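Local coordinates for leukotriene A-4 hydrolase (Saccharomyces cerevisiae, PDB 2XQ0), which cleaves di- and tripeptides as a zinc-dependent aminopeptidase of the M1 family and shows low epoxide hydrolase activity in vitro, at residues A[546-550]-A[551-555]; A[511-514]-A[515-519]; A[580-583]-A[584-587]; A[480-483]-A[484-488]; A[466-469]-A[470-474]. One frame throughout, in Å; residues are numbered along the deposited sequence.

Overall arrangement
Contacts 5 and 4 form the two ends of helix 469-484, their centres about 21 Å apart. Contact 2, a stretch of helix 508-519, packs against the helix between them: Leu513 CG meets Val474 CG1 of contact 5 at 3.8 Å, and Phe514 CZ meets Trp481 CD1 of contact 4 at 3.7 Å. Contact 1 touches contacts 2 and 4, with Ile551 CD1 3.8 Å from Leu515 CD2 and Tyr547 OH 3.0 Å from Trp481 NE1, a probable hydrogen bond. Contact 3 stands apart, its nearest atoms about 7 Å from those of contact 1. The Val586 side chain is about 10 Å from that of Pro272 in the substrate site; the Val586 and Val512 side chains each lie about 13 Å from bound bestatin.

Contact 1 of 5, residues A[546-550]-A[551-555]; sequences IYQDN and IVKSQ
Ile551 N donates to Tyr547 O at 3.0 Å and Lys553 N reaches back five residues to Gln548 O at 2.8 Å, so one helical turn widens at once into a pi-type turn. On the buried side, Ile551 carries CG1 beside its own backbone N (chi1 -66°), which brings Ile551 CD1 up to Tyr547 CB at 4.1 Å; the tyrosine ring leads away from the turn, and its hydroxyl is hydrogen-bonded to Asp502. The turn belongs to the short, weakly bonded helix 548-552 between helices 537-546 and 557-569 of the C-terminal helical region found in leukotriene A4 hydrolases, and Tyr547 is where the chain first leaves helical geometry after the earlier helix. Ile551 also touches Met563 of the later one. Toward the outside, Val552 CG2 lies 3.6 Å from Gln548 CA. Lys553 runs alongside both Gln548 and Asp549, pointing the same way, and its CG passes 3.5 Å from Gln548 O. Its CD is 3.9 Å from Asp549 OD2, whereas NZ stands 5.1 Å from the same oxygen, so any attraction between the two charges is likely to be modest. Ser554 rests CB on Asn550 O at 3.4 Å, while its hydroxyl is hydrogen-bonded to Asn556 N.

Contact 2 of 5, residues A[511-514]-A[515-519]; sequences LVLF and LETLT
Phe514 and Leu518, one helical turn apart, carry the apolar part of this contact. The phenylalanine has CG anti to its backbone N (chi1 174°), which swings the ring forward along the helix, and Leu518 lays CD1 over one face. That methyl sits 3.8 Å from the ring centroid and 27° off the ring normal, a CH-pi contact displaced toward the rim carrying CE2 and CZ; Leu518 CD1 is 3.5 Å from Phe514 CZ. The two side chains cross obliquely, and the ring packs further on Leu477 of helix 469-484. Leu513 brings CD1 to 3.9 Å from Thr517 OG1.

Among the hydrogen bonds, the regular set from residue i+4 to residue i is complete here: Leu515 N to Leu511 O at 2.9 Å, Glu516 N to Val512 O, Thr517 N to Leu513 O and Leu518 N to Phe514 O. Leu513 O accepts a second bond, from Thr517 OG1 at 2.8 Å, whose hydroxyl stands 41° above the carbonyl plane; two donors from the same residue thus hold this buried oxygen. Thr519 OG1 donates to Glu516 O at 2.8 Å, in the carbonyl plane and on a lone pair.

Charge enters weakly: Glu516 OE1 has long ion pairs with Lys562 and Lys565 of helix 557-569. The whole is a largely buried turn of alpha-helix, with threonine hydroxyls returned to main-chain carbonyls, inside the all-helical C-terminal region of an M1 aminopeptidase.

Contact 3 of 5, residues A[580-583]-A[584-587]; sequences ADWL and GTVG
Trp582 holds CG opposite its backbone N (chi1 -179°), while Val586, with CG1 beside its backbone N (chi1 -63°), is left with CG2 between N and the carbonyl carbon, and these two choices bring the CG2 methyl over the indole. Val586 CG2 lies 3.9 Å from the centroid of the six-membered ring of Trp582 and only 12° off its normal, a CH-pi contact. Over the same indole, Thr585 OG1 comes to 3.7 Å from Trp582 CD1, its side chain crossing at about a right angle. The other side chains around the indole include Phe561 and Phe564 of helix 557-569 and Phe591 of helix 589-600. Replacing the tryptophan by an alanine would probably leave the Val586 methyl without its aromatic face and open a gap toward those phenylalanines. The backbone leaves helix 576-582 through tight turns, Gly584 N donating to Asp581 O at 3.0 Å. Trp582 O is the busier acceptor: Thr585 OG1 meets it at 2.6 Å in the carbonyl plane, on a lone pair, Thr585 N at 2.7 Å from above that plane, and Val586 N adds a weak bond. Two sound bonds and a weak one on a single carbonyl thus tie the first loop residues back to the last turn of the helix.

Contact 4 of 5, residues A[480-483]-A[484-488]; sequences KWVE and MAQHL
Met484 O is gripped by two backbone amides, His487 N at 3.0 Å and Leu488 N at 2.8 Å, while Met484 N donates across the contact to Lys480 O at 2.9 Å. Ala485 N likewise bonds to Trp481 O, as in regular helix. One residue earlier, Glu483 O takes a hydrogen bond from Gln486 N at 3.1 Å and also lies over one face of the His487 ring, 3.6 Å from His487 CD2. The Gln486 donor stands well above the carbonyl plane, 51° out of it, as suits a tight turn better than a straight helix.

Met484 keeps CG beside its own backbone N (chi1 -67°), which lays that methylene 3.2 Å from Lys480 O and 4.2 Å from Lys480 CG. The lysine itself runs out extended, and its ammonium is hydrogen-bonded to Glu497 O of helix 491-497. Ala485 presses CB on Trp481 O at 3.4 Å. Glu483 and His487 point the same way side by side, carboxylate and imidazole planes turned 73° apart, the two groups not in contact through their polar atoms.

Trp481 and Ala485 pack on Leu543 and Ala539 of helix 537-546. The pattern, i+3 bonds appearing beside i+4 bonds, is that of an alpha-helix unwinding at its C-terminal end, here where helix 469-484 passes into the loop toward helix 491-497.

Contact 5 of 5, residues A[466-469]-A[470-474]; sequences FITA and LADNV
Asp472 turns back over the turn that starts its helix and meets Thr468 atom by atom. Its CB lies 3.8 Å from Thr468 O. With CG beside the backbone N (chi1 -70°), the carboxylate folds over the preceding loop, and Asp472 CG comes to 3.1 Å from Thr468 O. At the tip, OD1 accepts a hydrogen bond from Thr468 OG1 at 2.9 Å, on its syn side and 21° out of the carboxylate plane. The other oxygen, OD2, is 3.1 Å from Thr468 OG1. Asp472 OD1 and OD2 both lie 3.2 Å from Thr468 O, acceptor against acceptor, which is likely to cost some energy. The nearby amides of the first helical turn would probably offset part of it.

The threonine hydroxyl reaches the acid because it sits between its own N and carbonyl carbon (chi1 69°), and the two side chains cross at about a right angle. Thr468 O is itself engaged by Ala471 N at 3.0 Å and, weakly, by Asp472 N. An alanine in place of Asp472 would leave the Thr468 hydroxyl without its carboxylate partner and is likely to set it free to turn.

A water ties the same turn together, donating to Ile467 O at 2.9 Å and accepting from Leu470 N at 3.0 Å. The turn opens helix 469-484 at the surface: Leu470 leans on Pro342 and Thr343 at the start of helix 341-360, Phe466 packs on helices 341-360 and 388-403, and Leu470 O accepts from Gln510 of helix 508-519.

Contact 1 of 5, residues A[546-550]-A[551-555]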
loop_
_atom_site.group_PDB
_atom_site.type_symbol
_atom_site.label_atom_id
_atom_site.label_comp_id
_atom_site.label_asym_id
_atom_site.label_seq_id
_atom_site.Cartn_x
_atom_site.Cartn_y
_atom_site.Cartn_z
ATOM N N ILE A 546 -8.217 15.568 30.833
ATOM C CA ILE A 546 -6.894 15.396 31.423
ATOM C C ILE A 546 -5.814 15.250 30.356
ATOM O O ILE A 546 -4.683 15.716 30.530
ATOM C CB ILE A 546 -6.863 14.159 32.345
ATOM C CG1 ILE A 546 -7.701 14.411 33.609
ATOM C CG2 ILE A 546 -5.427 13.794 32.711
ATOM C CD1 ILE A 546 -8.192 13.137 34.275
ATOM N N TYR A 547 -6.174 14.600 29.252
ATOM C CA TYR A 547 -5.222 14.286 28.191
ATOM C C TYR A 547 -5.388 15.199 26.980
ATOM O O TYR A 547 -4.959 14.855 25.885
ATOM C CB TYR A 547 -5.386 12.823 27.753
ATOM C CG TYR A 547 -5.091 11.811 28.845
ATOM C CD1 TYR A 547 -5.860 10.658 28.992
ATOM C CD2 TYR A 547 -4.044 12.016 29.734
ATOM C CE1 TYR A 547 -5.573 9.725 30.000
ATOM C CE2 TYR A 547 -3.758 11.104 30.732
ATOM C CZ TYR A 547 -4.519 9.960 30.869
ATOM O OH TYR A 547 -4.206 9.063 31.882
ATOM N N GLN A 548 -6.012 16.361 27.170
ATOM C CA GLN A 548 -6.394 17.199 26.023
ATOM C C GLN A 548 -5.194 17.577 25.177
ATOM O O GLN A 548 -5.261 17.564 23.948
ATOM C CB GLN A 548 -7.138 18.469 26.473
ATOM C CG GLN A 548 -6.334 19.355 27.411
ATOM C CD GLN A 548 -7.151 20.494 27.986
ATOM O OE1 GLN A 548 -7.322 20.597 29.204
ATOM N NE2 GLN A 548 -7.666 21.354 27.112
ATOM N N ASP A 549 -4.090 17.912 25.834
ATOM C CA ASP A 549 -2.919 18.411 25.120
ATOM C C ASP A 549 -2.468 17.419 24.060
ATOM O O ASP A 549 -2.422 17.732 22.868
ATOM C CB ASP A 549 -1.778 18.719 26.092
ATOM C CG ASP A 549 -2.036 19.978 26.920
ATOM O OD1 ASP A 549 -1.433 20.109 28.010
ATOM O OD2 ASP A 549 -2.841 20.835 26.481
ATOM N N ASN A 550 -2.164 16.206 24.503
ATOM C CA ASN A 550 -1.592 15.197 23.630
ATOM C C ASN A 550 -2.582 14.378 22.777
ATOM O O ASN A 550 -2.200 13.831 21.741
ATOM C CB ASN A 550 -0.648 14.303 24.431
ATOM C CG ASN A 550 0.688 14.968 24.684
ATOM O OD1 ASN A 550 1.388 14.651 25.643
ATOM N ND2 ASN A 550 1.045 15.910 23.820
ATOM N N ILE A 551 -3.846 14.308 23.184
ATOM C CA ILE A 551 -4.822 13.532 22.416
ATOM C C ILE A 551 -5.795 14.412 21.654
ATOM O O ILE A 551 -5.877 14.344 20.432
ATOM C CB ILE A 551 -5.626 12.563 23.308
ATOM C CG1 ILE A 551 -4.703 11.473 23.882
ATOM C CG2 ILE A 551 -6.749 11.935 22.515
ATOM C CD1 ILE A 551 -5.432 10.301 24.502
ATOM N N VAL A 552 -6.525 15.240 22.392
ATOM C CA VAL A 552 -7.571 16.083 21.825
ATOM C C VAL A 552 -7.024 17.157 20.882
ATOM O O VAL A 552 -7.668 17.515 19.902
ATOM C CB VAL A 552 -8.403 16.753 22.943
ATOM C CG1 VAL A 552 -9.563 17.567 22.346
ATOM C CG2 VAL A 552 -8.901 15.704 23.923
ATOM N N LYS A 553 -5.829 17.659 21.179
ATOM C CA LYS A 553 -5.238 18.752 20.410
ATOM C C LYS A 553 -4.207 18.268 19.385
ATOM O O LYS A 553 -3.599 19.073 18.677
ATOM C CB LYS A 553 -4.612 19.777 21.359
ATOM C CG LYS A 553 -5.642 20.578 22.153
ATOM C CD LYS A 553 -5.005 21.319 23.320
ATOM C CE LYS A 553 -5.923 22.422 23.845
ATOM N NZ LYS A 553 -7.288 21.933 24.196
ATOM N N SER A 554 -4.027 16.953 19.308
ATOM C CA SER A 554 -3.067 16.340 18.385
ATOM C C SER A 554 -3.332 16.670 16.922
ATOM O O SER A 554 -4.480 16.640 16.473
ATOM C CB SER A 554 -3.068 14.818 18.559
ATOM O OG SER A 554 -2.216 14.189 17.613
ATOM N N GLN A 555 -2.269 16.969 16.176
ATOM C CA GLN A 555 -2.382 17.165 14.735
ATOM C C GLN A 555 -2.055 15.886 13.958
ATOM O O GLN A 555 -1.866 15.927 12.743
ATOM C CB GLN A 555 -1.459 18.287 14.273
ATOM C CG GLN A 555 -1.466 19.499 15.168
ATOM C CD GLN A 555 -0.944 20.721 14.459
ATOM O OE1 GLN A 555 -0.065 21.420 14.965
ATOM N NE2 GLN A 555 -1.476 20.985 13.270
#

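Contact 2 of 5, residues A[511-514]-A[515-519]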
loop_
_atom_site.group_PDB
_atom_site.type_symbol
_atom_site.label_atom_id
_atom_site.label_comp_id
_atom_site.label_asym_id
_atom_site.label_seq_id
_atom_site.Cartn_x
_atom_site.Cartn_y
_atom_site.Cartn_z
ATOM N N LEU A 511 0.002 6.263 21.897
ATOM C CA LEU A 511 -1.324 6.868 22.043
ATOM C C LEU A 511 -2.373 6.104 21.242
ATOM O O LEU A 511 -3.467 5.820 21.740
ATOM C CB LEU A 511 -1.312 8.342 21.609
ATOM C CG LEU A 511 -0.589 9.316 22.542
ATOM C CD1 LEU A 511 -0.451 10.691 21.902
ATOM C CD2 LEU A 511 -1.311 9.418 23.879
ATOM N N VAL A 512 -2.046 5.777 19.994
ATOM C CA VAL A 512 -2.938 4.988 19.166
ATOM C C VAL A 512 -3.263 3.637 19.812
ATOM O O VAL A 512 -4.440 3.262 19.927
ATOM C CB VAL A 512 -2.365 4.821 17.749
ATOM C CG1 VAL A 512 -3.136 3.779 16.979
ATOM C CG2 VAL A 512 -2.400 6.172 17.023
ATOM N N LEU A 513 -2.229 2.917 20.245
ATOM C CA LEU A 513 -2.423 1.649 20.946
ATOM C C LEU A 513 -3.233 1.831 22.229
ATOM O O LEU A 513 -4.125 1.038 22.529
ATOM C CB LEU A 513 -1.084 0.976 21.269
ATOM C CG LEU A 513 -1.207 -0.366 22.027
ATOM C CD1 LEU A 513 -1.922 -1.426 21.201
ATOM C CD2 LEU A 513 0.143 -0.873 22.437
ATOM N N PHE A 514 -2.918 2.867 23.002
ATOM C CA PHE A 514 -3.703 3.177 24.207
ATOM C C PHE A 514 -5.202 3.336 23.932
ATOM O O PHE A 514 -6.026 2.650 24.547
ATOM C CB PHE A 514 -3.154 4.430 24.891
ATOM C CG PHE A 514 -3.980 4.893 26.059
ATOM C CD1 PHE A 514 -4.128 4.092 27.185
ATOM C CD2 PHE A 514 -4.599 6.134 26.040
ATOM C CE1 PHE A 514 -4.880 4.514 28.266
ATOM C CE2 PHE A 514 -5.357 6.564 27.117
ATOM C CZ PHE A 514 -5.497 5.752 28.234
ATOM N N LEU A 515 -5.547 4.245 23.017
ATOM C CA LEU A 515 -6.945 4.521 22.654
ATOM C C LEU A 515 -7.606 3.285 22.071
ATOM O O LEU A 515 -8.790 3.040 22.294
ATOM C CB LEU A 515 -7.046 5.679 21.654
ATOM C CG LEU A 515 -6.644 7.069 22.169
ATOM C CD1 LEU A 515 -6.380 8.024 21.020
ATOM C CD2 LEU A 515 -7.705 7.624 23.109
ATOM N N GLU A 516 -6.837 2.511 21.313
ATOM C CA GLU A 516 -7.310 1.222 20.816
ATOM C C GLU A 516 -7.674 0.303 21.991
ATOM O O GLU A 516 -8.832 -0.127 22.110
ATOM C CB GLU A 516 -6.266 0.586 19.880
ATOM C CG GLU A 516 -6.578 -0.818 19.390
ATOM C CD GLU A 516 -7.805 -0.884 18.489
ATOM O OE1 GLU A 516 -8.652 0.037 18.542
ATOM O OE2 GLU A 516 -7.925 -1.867 17.721
ATOM N N THR A 517 -6.701 0.034 22.867
ATOM C CA THR A 517 -6.899 -0.833 24.039
ATOM C C THR A 517 -8.124 -0.432 24.876
ATOM O O THR A 517 -8.848 -1.285 25.374
ATOM C CB THR A 517 -5.621 -0.890 24.928
ATOM O OG1 THR A 517 -4.487 -1.264 24.128
ATOM C CG2 THR A 517 -5.782 -1.891 26.078
ATOM N N LEU A 518 -8.369 0.868 25.013
ATOM C CA LEU A 518 -9.538 1.353 25.741
ATOM C C LEU A 518 -10.867 0.922 25.123
ATOM O O LEU A 518 -11.807 0.574 25.842
ATOM C CB LEU A 518 -9.519 2.876 25.847
ATOM C CG LEU A 518 -8.494 3.470 26.804
ATOM C CD1 LEU A 518 -8.495 4.984 26.669
ATOM C CD2 LEU A 518 -8.783 3.039 28.241
ATOM N N THR A 519 -10.969 0.979 23.797
ATOM C CA THR A 519 -12.189 0.527 23.127
ATOM C C THR A 519 -12.287 -1.002 23.173
ATOM O O THR A 519 -13.377 -1.568 23.090
ATOM C CB THR A 519 -12.284 1.032 21.671
ATOM O OG1 THR A 519 -11.275 0.402 20.875
ATOM C CG2 THR A 519 -12.114 2.557 21.613
#

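Contact 3 of 5, residues A[580-583]-A[584-587]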
loop_
_atom_site.group_PDB
_atom_site.type_symbol
_atom_site.label_atom_id
_atom_site.label_comp_id
_atom_site.label_asym_id
_atom_site.label_seq_id
_atom_site.Cartn_x
_atom_site.Cartn_y
_atom_site.Cartn_z
ATOM N N ALA A 580 -18.142 13.972 11.938
ATOM C CA ALA A 580 -18.795 14.178 10.646
ATOM C C ALA A 580 -17.989 15.127 9.768
ATOM O O ALA A 580 -17.709 14.824 8.609
ATOM C CB ALA A 580 -20.215 14.705 10.843
ATOM N N ASP A 581 -17.602 16.267 10.334
ATOM C CA ASP A 581 -16.879 17.292 9.581
ATOM C C ASP A 581 -15.431 16.911 9.285
ATOM O O ASP A 581 -14.911 17.244 8.226
ATOM C CB ASP A 581 -16.903 18.628 10.322
ATOM C CG ASP A 581 -18.309 19.148 10.546
ATOM O OD1 ASP A 581 -19.181 18.950 9.668
ATOM O OD2 ASP A 581 -18.530 19.762 11.610
ATOM N N TRP A 582 -14.780 16.241 10.235
ATOM C CA TRP A 582 -13.412 15.769 10.029
ATOM C C TRP A 582 -13.340 14.797 8.847
ATOM O O TRP A 582 -12.383 14.805 8.062
ATOM C CB TRP A 582 -12.898 15.082 11.289
ATOM C CG TRP A 582 -11.491 14.571 11.188
ATOM C CD1 TRP A 582 -10.341 15.304 11.295
ATOM C CD2 TRP A 582 -11.080 13.212 10.985
ATOM N NE1 TRP A 582 -9.243 14.490 11.164
ATOM C CE2 TRP A 582 -9.667 13.200 10.978
ATOM C CE3 TRP A 582 -11.767 12.008 10.808
ATOM C CZ2 TRP A 582 -8.929 12.025 10.802
ATOM C CZ3 TRP A 582 -11.031 10.842 10.632
ATOM C CH2 TRP A 582 -9.629 10.859 10.633
ATOM N N LEU A 583 -14.362 13.955 8.741
ATOM C CA LEU A 583 -14.446 12.955 7.691
ATOM C C LEU A 583 -14.543 13.635 6.321
ATOM O O LEU A 583 -14.284 13.029 5.277
ATOM C CB LEU A 583 -15.660 12.068 7.948
ATOM C CG LEU A 583 -15.497 10.579 7.674
ATOM C CD1 LEU A 583 -14.963 10.367 6.271
ATOM C CD2 LEU A 583 -14.578 9.973 8.684
ATOM N N GLY A 584 -14.915 14.908 6.328
ATOM C CA GLY A 584 -14.984 15.671 5.100
ATOM C C GLY A 584 -13.645 16.296 4.773
ATOM O O GLY A 584 -13.504 17.001 3.769
ATOM N N THR A 585 -12.657 16.033 5.626
ATOM C CA THR A 585 -11.332 16.623 5.463
ATOM C C THR A 585 -10.270 15.591 5.056
ATOM O O THR A 585 -9.203 15.965 4.570
ATOM C CB THR A 585 -10.880 17.384 6.746
ATOM O OG1 THR A 585 -10.422 16.455 7.731
ATOM C CG2 THR A 585 -12.035 18.214 7.324
ATOM N N VAL A 586 -10.564 14.305 5.250
ATOM C CA VAL A 586 -9.636 13.233 4.875
ATOM C C VAL A 586 -10.239 12.254 3.862
ATOM O O VAL A 586 -11.453 12.098 3.789
ATOM C CB VAL A 586 -9.107 12.441 6.114
ATOM C CG1 VAL A 586 -8.292 13.350 7.033
ATOM C CG2 VAL A 586 -10.254 11.793 6.880
ATOM N N GLY A 587 -9.377 11.597 3.088
ATOM C CA GLY A 587 -9.808 10.644 2.075
ATOM C C GLY A 587 -9.138 9.280 2.195
ATOM O O GLY A 587 -9.508 8.327 1.508
#

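Contact 4 of 5, residues A[480-483]-A[484-488]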
loop_
_atom_site.group_PDB
_atom_site.type_symbol
_atom_site.label_atom_id
_atom_site.label_comp_id
_atom_site.label_asym_id
_atom_site.label_seq_id
_atom_site.Cartn_x
_atom_site.Cartn_y
_atom_site.Cartn_z
ATOM N N LYS A 480 -5.922 0.388 33.981
ATOM C CA LYS A 480 -6.191 1.293 35.100
ATOM C C LYS A 480 -7.422 2.172 34.850
ATOM O O LYS A 480 -8.250 2.362 35.745
ATOM C CB LYS A 480 -4.969 2.169 35.382
ATOM C CG LYS A 480 -5.080 3.020 36.644
ATOM C CD LYS A 480 -3.905 4.008 36.754
ATOM C CE LYS A 480 -4.063 4.947 37.952
ATOM N NZ LYS A 480 -3.029 6.029 37.998
ATOM N N TRP A 481 -7.534 2.711 33.638
ATOM C CA TRP A 481 -8.707 3.491 33.249
ATOM C C TRP A 481 -9.968 2.654 33.294
ATOM O O TRP A 481 -10.998 3.118 33.775
ATOM C CB TRP A 481 -8.543 4.121 31.857
ATOM C CG TRP A 481 -7.997 5.504 31.942
ATOM C CD1 TRP A 481 -6.695 5.891 31.779
ATOM C CD2 TRP A 481 -8.730 6.684 32.278
ATOM N NE1 TRP A 481 -6.579 7.254 31.961
ATOM C CE2 TRP A 481 -7.817 7.760 32.273
ATOM C CE3 TRP A 481 -10.072 6.938 32.583
ATOM C CZ2 TRP A 481 -8.209 9.067 32.552
ATOM C CZ3 TRP A 481 -10.457 8.227 32.850
ATOM C CH2 TRP A 481 -9.530 9.278 32.838
ATOM N N VAL A 482 -9.899 1.428 32.781
ATOM C CA VAL A 482 -11.081 0.570 32.783
ATOM C C VAL A 482 -11.565 0.324 34.205
ATOM O O VAL A 482 -12.769 0.319 34.475
ATOM C CB VAL A 482 -10.827 -0.772 32.057
ATOM C CG1 VAL A 482 -12.014 -1.699 32.240
ATOM C CG2 VAL A 482 -10.590 -0.532 30.571
ATOM N N GLU A 483 -10.614 0.144 35.117
ATOM C CA GLU A 483 -10.921 -0.159 36.510
ATOM C C GLU A 483 -11.509 1.052 37.233
ATOM O O GLU A 483 -12.541 0.955 37.890
ATOM C CB GLU A 483 -9.644 -0.617 37.231
ATOM C CG GLU A 483 -9.883 -1.565 38.408
ATOM C CD GLU A 483 -10.328 -2.957 37.962
ATOM O OE1 GLU A 483 -10.755 -3.109 36.795
ATOM O OE2 GLU A 483 -10.247 -3.899 38.779
ATOM N N MET A 484 -10.833 2.190 37.107
ATOM C CA MET A 484 -11.200 3.403 37.821
ATOM C C MET A 484 -12.535 3.991 37.362
ATOM O O MET A 484 -13.197 4.712 38.111
ATOM C CB MET A 484 -10.079 4.435 37.701
ATOM C CG MET A 484 -8.806 4.012 38.416
ATOM S SD MET A 484 -9.122 3.678 40.165
ATOM C CE MET A 484 -7.892 2.399 40.480
ATOM N N ALA A 485 -12.919 3.670 36.133
ATOM C CA ALA A 485 -14.188 4.114 35.564
ATOM C C ALA A 485 -15.363 3.583 36.386
ATOM O O ALA A 485 -16.442 4.181 36.404
ATOM C CB ALA A 485 -14.301 3.641 34.123
ATOM N N GLN A 486 -15.139 2.457 37.064
ATOM C CA GLN A 486 -16.175 1.800 37.858
ATOM C C GLN A 486 -16.060 2.179 39.331
ATOM O O GLN A 486 -16.875 1.774 40.153
ATOM C CB GLN A 486 -16.072 0.278 37.709
ATOM C CG GLN A 486 -16.036 -0.214 36.254
ATOM C CD GLN A 486 -15.311 -1.540 36.121
ATOM O OE1 GLN A 486 -14.458 -1.709 35.253
ATOM N NE2 GLN A 486 -15.630 -2.482 37.004
ATOM N N HIS A 487 -15.035 2.949 39.667
ATOM C CA HIS A 487 -14.792 3.279 41.064
ATOM C C HIS A 487 -14.909 4.778 41.321
ATOM O O HIS A 487 -15.600 5.194 42.244
ATOM C CB HIS A 487 -13.432 2.740 41.528
ATOM C CG HIS A 487 -13.322 1.244 41.480
ATOM N ND1 HIS A 487 -14.423 0.412 41.471
ATOM C CD2 HIS A 487 -12.239 0.430 41.449
ATOM C CE1 HIS A 487 -14.023 -0.846 41.427
ATOM N NE2 HIS A 487 -12.702 -0.862 41.410
ATOM N N LEU A 488 -14.238 5.586 40.507
ATOM C CA LEU A 488 -14.298 7.035 40.671
ATOM C C LEU A 488 -15.628 7.548 40.141
ATOM O O LEU A 488 -16.180 6.993 39.192
ATOM C CB LEU A 488 -13.120 7.724 39.962
ATOM C CG LEU A 488 -11.748 7.155 40.345
ATOM C CD1 LEU A 488 -10.591 7.968 39.769
ATOM C CD2 LEU A 488 -11.622 7.055 41.854
#

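Contact 5 of 5, residues A[466-469]-A[470-474]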
loop_
_atom_site.group_PDB
_atom_site.type_symbol
_atom_site.label_atom_id
_atom_site.label_comp_id
_atom_site.label_asym_id
_atom_site.label_seq_id
_atom_site.Cartn_x
_atom_site.Cartn_y
_atom_site.Cartn_z
ATOM N N PHE A 466 7.351 -11.524 21.168
ATOM C CA PHE A 466 7.805 -10.156 20.961
ATOM C C PHE A 466 8.180 -9.472 22.263
ATOM O O PHE A 466 7.559 -9.691 23.310
ATOM C CB PHE A 466 6.746 -9.331 20.240
ATOM C CG PHE A 466 6.505 -9.769 18.831
ATOM C CD1 PHE A 466 7.570 -9.947 17.963
ATOM C CD2 PHE A 466 5.215 -9.993 18.372
ATOM C CE1 PHE A 466 7.359 -10.359 16.667
ATOM C CE2 PHE A 466 4.994 -10.395 17.077
ATOM C CZ PHE A 466 6.075 -10.578 16.218
ATOM N N ILE A 467 9.209 -8.641 22.195
ATOM C CA ILE A 467 9.567 -7.782 23.327
ATOM C C ILE A 467 8.411 -6.806 23.529
ATOM O O ILE A 467 8.038 -6.071 22.609
ATOM C CB ILE A 467 10.878 -7.033 23.040
ATOM C CG1 ILE A 467 12.033 -8.036 22.874
ATOM C CG2 ILE A 467 11.169 -5.988 24.130
ATOM C CD1 ILE A 467 13.261 -7.430 22.223
ATOM N N THR A 468 7.795 -6.828 24.707
ATOM C CA THR A 468 6.579 -6.024 24.907
ATOM C C THR A 468 6.843 -4.758 25.694
ATOM O O THR A 468 5.905 -4.066 26.086
ATOM C CB THR A 468 5.488 -6.800 25.647
ATOM O OG1 THR A 468 5.897 -7.016 27.004
ATOM C CG2 THR A 468 5.218 -8.142 24.967
ATOM N N ALA A 469 8.119 -4.451 25.922
ATOM C CA ALA A 469 8.506 -3.289 26.720
ATOM C C ALA A 469 7.729 -1.995 26.418
ATOM O O ALA A 469 7.190 -1.379 27.327
ATOM C CB ALA A 469 10.000 -3.042 26.606
ATOM N N LEU A 470 7.664 -1.584 25.156
ATOM C CA LEU A 470 7.050 -0.284 24.826
ATOM C C LEU A 470 5.521 -0.296 24.795
ATOM O O LEU A 470 4.896 0.730 24.518
ATOM C CB LEU A 470 7.597 0.270 23.505
ATOM C CG LEU A 470 9.105 0.510 23.497
ATOM C CD1 LEU A 470 9.576 0.957 22.138
ATOM C CD2 LEU A 470 9.504 1.515 24.586
ATOM N N ALA A 471 4.925 -1.451 25.069
ATOM C CA ALA A 471 3.467 -1.585 25.117
ATOM C C ALA A 471 2.952 -1.793 26.540
ATOM O O ALA A 471 1.764 -1.596 26.818
ATOM C CB ALA A 471 2.999 -2.730 24.235
ATOM N N ASP A 472 3.846 -2.194 27.437
ATOM C CA ASP A 472 3.459 -2.546 28.797
ATOM C C ASP A 472 2.864 -1.376 29.579
ATOM O O ASP A 472 1.844 -1.513 30.241
ATOM C CB ASP A 472 4.662 -3.122 29.547
ATOM C CG ASP A 472 5.062 -4.492 29.039
ATOM O OD1 ASP A 472 4.173 -5.225 28.550
ATOM O OD2 ASP A 472 6.261 -4.838 29.141
ATOM N N ASN A 473 3.538 -0.241 29.523
ATOM C CA ASN A 473 3.030 1.009 30.084
ATOM C C ASN A 473 1.637 1.350 29.534
ATOM O O ASN A 473 0.733 1.762 30.274
ATOM C CB ASN A 473 4.012 2.113 29.718
ATOM C CG ASN A 473 4.687 1.854 28.363
ATOM O OD1 ASN A 473 4.058 1.983 27.307
ATOM N ND2 ASN A 473 5.963 1.465 28.395
ATOM N N VAL A 474 1.463 1.145 28.232
ATOM C CA VAL A 474 0.196 1.432 27.568
ATOM C C VAL A 474 -0.895 0.525 28.075
ATOM O O VAL A 474 -1.965 0.980 28.479
ATOM C CB VAL A 474 0.330 1.241 26.053
ATOM C CG1 VAL A 474 -1.022 1.372 25.376
ATOM C CG2 VAL A 474 1.329 2.257 25.496
HETATM O O HOH W 1 8.419 -3.202 22.803
#